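Local coordinates for protein probable polyketide synthase 1 (Dictyostelium discoideum, PDB 2H84) that probably works as a hybrid type I/III polyketide synthase, its C-terminal type III domain, described here, extending and cyclising polyketide chains, with acylpyrones as products in vitro, at residues A[19-24]-A[209-214]; A[294-299]-A[339-344]. All blocks are in the same frame, centred on the assembly; numbering follows the deposited sequence.

Interaction 1: residues A[19-24]-A[209-214]; sequences IGISVP and GSAAYI
Ile19 and Tyr213 face each other as a non-hydrogen-bonded pair of antiparallel strands, and their side chains lie obliquely across one another. Ile19 CB lies 4.0 Å from Ala212 O. Its CG2 methyl, anti to the backbone N, bends back toward that same oxygen and comes to 3.5 Å of Ala212 O. Ile19 CG1 takes the other direction and meets Tyr213 CB at 4.2 Å. CD1 continues away from the sheet; on this face the Ile19 side chain also packs on Leu226. Tyr213 touches Ile19 through its CB. With chi1 at 61° its ring leads off from the strand pair, and its OH is hydrogen-bonded to Ser163.

Strands 15-22 and 209-216 are neighbours in the central mixed sheet of the thiolase fold, with 178-185 beyond 209-216 and 227-236 beyond 15-22. Gly20 and Ala212 form a hydrogen-bonded pair. Gly20 N donates to Ala212 O, tilted 18° from its carbonyl plane, while Ala212 N returns a straighter bond to Gly20 O at 2.8 Å. Two residues along, Ser210 N donates to Ser22 O, and the bond from Ser22 N to Ser210 O is weak.

The side chains of Ala212, Ser210 and Ser22 point to the face covered by helix 84-110. On the face of Ile19, Ile21, Ala211 and Tyr213, helix 335-345 packs against Ile21, Ala211 and Tyr213. Ile21 CG2 and Ala211 CB stand 4.3 Å apart there. Past the strand end, Val23 and Pro24 brush Gly209.

Interaction 2: residues A[294-299]-A[339-344]; sequences EFLIHT and FVMDHA
Leu296 meets helix 335-345 through its two methyls, which fall on different residues of the helix. Apolar packing carries the contact. Leu296 CD2 lies 3.8 Å from Ala344 CB and 3.9 Å from Val340 CG1, so it touches two residues one helical turn apart. Leu296 CD1 turns to the other flank and meets Met341 CG at 4.1 Å, the two side chains crossing at about a right angle. The leucine CG is beside the backbone N (chi1 -49°), which aims both methyls at the helix.

Val340 divides its branches. Val340 CG1, anti to the backbone N (chi1 173°), serves Leu296. Val340 CG2 reaches the following loop, where it lies 3.9 Å from Thr299 CG2. With a serine in place of Val340, the methyl of Thr299 would probably lose its apolar neighbour and Leu296 part of its cover.

Val340 also meets backbone, Val340 CG1 at Leu296 CA (4.0 Å) and Val340 CG2 at Ile297 O, without a polar bond. No hydrogen bond joins the two segments. Their polar groups turn to other partners: Leu296 O to Ser356, Thr299 OG1 to Gly330 O, and Met341 O to Tyr227 OH.

The elements belong to the C-terminal half of the thiolase fold. The helix segment runs roughly antiparallel to strand 294-297, at 144° between their N-to-C directions. The side chain of Thr299 is about 9 Å from that of Cys157, the predicted active-site residue. All six touching residues are buried, and what holds strand and helix together here is the fit of methyl and methylene groups, with no directional bond to set their spacing.

Overall arrangement
Both interactions are buried, each centred about 10 Å from the centre of the chain. Interaction 1 joins two strands within the sheet, in the N-terminal chalcone synthase domain. Interaction 2 sets a helix on the outermost strand of the same sheet, in the C-terminal one. Their chemistry follows their place: backbone hydrogen bonds fix the register of 19-22 with 209-214, whereas 294-299 and 339-344 meet mainly through apolar side chains, with no hydrogen bond between them. Helix 335-345 links them. Its Phe339 takes no part in interaction 2 but packs on Val23, Ile21 and Ala211, with Phe339 CZ 3.6 Å from Ile21 CB. One helix therefore touches strands from both halves of the thiolase fold.

Interaction 1: residues A[19-24]-A[209-214]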
# COMPACT_ATOMS: atom_id res chain seq x y z
N ILE A 19 9.91 -18.52 -7.51
CA ILE A 19 8.56 -18.42 -6.95
C ILE A 19 8.35 -19.44 -5.84
O ILE A 19 8.91 -20.54 -5.87
CB ILE A 19 7.49 -18.70 -8.00
CG1 ILE A 19 7.77 -17.89 -9.27
CG2 ILE A 19 6.13 -18.35 -7.43
CD1 ILE A 19 6.92 -18.34 -10.45
N GLY A 20 7.54 -19.08 -4.87
CA GLY A 20 7.27 -20.00 -3.78
C GLY A 20 5.89 -19.71 -3.24
O GLY A 20 5.46 -18.56 -3.20
N ILE A 21 5.18 -20.76 -2.85
CA ILE A 21 3.85 -20.58 -2.30
C ILE A 21 3.79 -21.12 -0.89
O ILE A 21 4.73 -21.76 -0.41
CB ILE A 21 2.79 -21.31 -3.14
CG1 ILE A 21 3.13 -22.80 -3.22
CG2 ILE A 21 2.73 -20.72 -4.53
CD1 ILE A 21 1.97 -23.65 -3.67
N SER A 22 2.68 -20.87 -0.22
CA SER A 22 2.47 -21.33 1.14
C SER A 22 0.99 -21.22 1.48
O SER A 22 0.38 -20.19 1.22
CB SER A 22 3.30 -20.48 2.11
OG SER A 22 3.00 -20.83 3.45
N VAL A 23 0.41 -22.27 2.03
CA VAL A 23 -1.00 -22.23 2.37
C VAL A 23 -1.27 -22.77 3.76
O VAL A 23 -0.50 -23.58 4.27
CB VAL A 23 -1.86 -23.03 1.34
CG1 VAL A 23 -1.82 -22.35 0.00
CG2 VAL A 23 -1.35 -24.46 1.23
N PRO A 24 -2.36 -22.34 4.39
CA PRO A 24 -2.70 -22.81 5.72
C PRO A 24 -3.29 -24.21 5.71
O PRO A 24 -4.22 -24.49 4.96
CB PRO A 24 -3.69 -21.76 6.21
CG PRO A 24 -4.35 -21.35 4.98
CD PRO A 24 -3.26 -21.26 3.96
N GLY A 209 -4.04 -17.78 1.29
CA GLY A 209 -2.76 -18.24 0.79
C GLY A 209 -1.74 -17.13 0.69
O GLY A 209 -2.05 -15.95 0.86
N SER A 210 -0.50 -17.52 0.42
CA SER A 210 0.61 -16.58 0.30
C SER A 210 1.53 -17.06 -0.79
O SER A 210 1.86 -18.25 -0.86
CB SER A 210 1.38 -16.51 1.62
OG SER A 210 2.42 -15.55 1.57
N ALA A 211 1.97 -16.14 -1.64
CA ALA A 211 2.88 -16.46 -2.73
C ALA A 211 3.95 -15.39 -2.83
O ALA A 211 3.66 -14.20 -2.73
CB ALA A 211 2.10 -16.52 -4.03
N ALA A 212 5.20 -15.81 -3.01
CA ALA A 212 6.29 -14.85 -3.12
C ALA A 212 7.15 -15.15 -4.35
O ALA A 212 7.19 -16.29 -4.83
CB ALA A 212 7.14 -14.86 -1.86
N TYR A 213 7.83 -14.13 -4.86
CA TYR A 213 8.71 -14.32 -6.01
C TYR A 213 9.87 -13.31 -6.02
O TYR A 213 9.76 -12.23 -5.44
CB TYR A 213 7.88 -14.23 -7.31
CG TYR A 213 7.20 -12.91 -7.54
CD1 TYR A 213 7.86 -11.87 -8.20
CD2 TYR A 213 5.91 -12.68 -7.06
CE1 TYR A 213 7.25 -10.63 -8.39
CE2 TYR A 213 5.29 -11.44 -7.24
CZ TYR A 213 5.97 -10.42 -7.91
OH TYR A 213 5.37 -9.19 -8.08
N ILE A 214 10.99 -13.70 -6.62
CA ILE A 214 12.15 -12.83 -6.73
C ILE A 214 12.16 -12.31 -8.17
O ILE A 214 11.88 -13.05 -9.10
CB ILE A 214 13.45 -13.59 -6.49
CG1 ILE A 214 13.37 -14.38 -5.18
CG2 ILE A 214 14.61 -12.61 -6.48
CD1 ILE A 214 13.27 -13.53 -3.94

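Interaction 2: residues A[294-299]-A[339-344]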
# COMPACT_ATOMS: atom_id res chain seq x y z
N GLU A 294 -0.28 -18.87 -23.66
CA GLU A 294 -0.75 -19.62 -22.50
C GLU A 294 -1.42 -18.56 -21.65
O GLU A 294 -0.92 -17.45 -21.51
CB GLU A 294 0.44 -20.21 -21.73
CG GLU A 294 0.05 -20.96 -20.46
CD GLU A 294 -0.51 -22.35 -20.74
OE1 GLU A 294 -1.26 -22.89 -19.88
OE2 GLU A 294 -0.19 -22.90 -21.81
N PHE A 295 -2.57 -18.89 -21.08
CA PHE A 295 -3.28 -17.93 -20.25
C PHE A 295 -3.19 -18.21 -18.76
O PHE A 295 -3.72 -19.20 -18.25
CB PHE A 295 -4.74 -17.84 -20.68
CG PHE A 295 -4.97 -16.88 -21.81
CD1 PHE A 295 -5.55 -15.64 -21.58
CD2 PHE A 295 -4.52 -17.17 -23.09
CE1 PHE A 295 -5.70 -14.72 -22.60
CE2 PHE A 295 -4.66 -16.25 -24.12
CZ PHE A 295 -5.24 -15.02 -23.88
N LEU A 296 -2.50 -17.30 -18.07
CA LEU A 296 -2.29 -17.37 -16.62
C LEU A 296 -3.19 -16.31 -16.01
O LEU A 296 -2.78 -15.18 -15.75
CB LEU A 296 -0.82 -17.08 -16.30
CG LEU A 296 0.15 -17.91 -17.16
CD1 LEU A 296 1.58 -17.60 -16.78
CD2 LEU A 296 -0.16 -19.40 -17.00
N ILE A 297 -4.45 -16.69 -15.80
CA ILE A 297 -5.46 -15.80 -15.27
C ILE A 297 -5.72 -15.96 -13.79
O ILE A 297 -5.73 -17.07 -13.25
CB ILE A 297 -6.80 -16.02 -16.00
CG1 ILE A 297 -6.57 -15.98 -17.52
CG2 ILE A 297 -7.81 -14.95 -15.58
CD1 ILE A 297 -7.83 -16.27 -18.33
N HIS A 298 -5.92 -14.82 -13.13
CA HIS A 298 -6.24 -14.78 -11.71
C HIS A 298 -7.50 -15.63 -11.53
O HIS A 298 -8.53 -15.36 -12.15
CB HIS A 298 -6.53 -13.33 -11.29
CG HIS A 298 -7.38 -13.21 -10.07
ND1 HIS A 298 -6.97 -13.69 -8.84
CD2 HIS A 298 -8.61 -12.69 -9.89
CE1 HIS A 298 -7.93 -13.47 -7.96
NE2 HIS A 298 -8.93 -12.86 -8.56
N THR A 299 -7.41 -16.66 -10.70
CA THR A 299 -8.55 -17.54 -10.48
C THR A 299 -9.68 -16.93 -9.65
O THR A 299 -9.98 -17.39 -8.54
CB THR A 299 -8.10 -18.84 -9.81
OG1 THR A 299 -7.44 -18.54 -8.57
CG2 THR A 299 -7.12 -19.56 -10.69
N PHE A 339 0.26 -18.01 -7.73
CA PHE A 339 0.11 -19.46 -7.56
C PHE A 339 0.07 -20.15 -8.92
O PHE A 339 0.72 -21.18 -9.13
CB PHE A 339 -1.17 -19.79 -6.80
CG PHE A 339 -0.98 -20.04 -5.33
CD1 PHE A 339 -0.61 -19.01 -4.47
CD2 PHE A 339 -1.19 -21.32 -4.80
CE1 PHE A 339 -0.46 -19.24 -3.09
CE2 PHE A 339 -1.04 -21.56 -3.43
CZ PHE A 339 -0.68 -20.52 -2.57
N VAL A 340 -0.71 -19.58 -9.84
CA VAL A 340 -0.83 -20.12 -11.18
C VAL A 340 0.52 -20.07 -11.90
O VAL A 340 0.93 -21.06 -12.50
CB VAL A 340 -1.87 -19.34 -12.02
CG1 VAL A 340 -1.84 -19.82 -13.46
CG2 VAL A 340 -3.25 -19.52 -11.43
N MET A 341 1.21 -18.93 -11.84
CA MET A 341 2.52 -18.82 -12.47
C MET A 341 3.46 -19.91 -11.97
O MET A 341 4.20 -20.50 -12.75
CB MET A 341 3.12 -17.44 -12.21
CG MET A 341 2.44 -16.33 -12.98
SD MET A 341 3.06 -14.71 -12.55
CE MET A 341 4.32 -14.49 -13.68
N ASP A 342 3.44 -20.17 -10.66
CA ASP A 342 4.28 -21.20 -10.07
C ASP A 342 4.02 -22.57 -10.71
O ASP A 342 4.90 -23.16 -11.33
CB ASP A 342 4.04 -21.28 -8.56
CG ASP A 342 4.44 -22.63 -7.95
OD1 ASP A 342 5.64 -23.00 -7.98
OD2 ASP A 342 3.54 -23.32 -7.42
N HIS A 343 2.79 -23.05 -10.56
CA HIS A 343 2.42 -24.34 -11.10
C HIS A 343 2.57 -24.43 -12.62
O HIS A 343 2.73 -25.52 -13.15
CB HIS A 343 0.98 -24.66 -10.66
CG HIS A 343 0.33 -25.77 -11.42
ND1 HIS A 343 -0.34 -25.57 -12.61
CD2 HIS A 343 0.21 -27.09 -11.14
CE1 HIS A 343 -0.84 -26.72 -13.03
NE2 HIS A 343 -0.52 -27.66 -12.16
N ALA A 344 2.55 -23.29 -13.31
CA ALA A 344 2.67 -23.27 -14.77
C ALA A 344 4.10 -23.54 -15.25
O ALA A 344 4.29 -24.21 -16.28
CB ALA A 344 2.17 -21.94 -15.31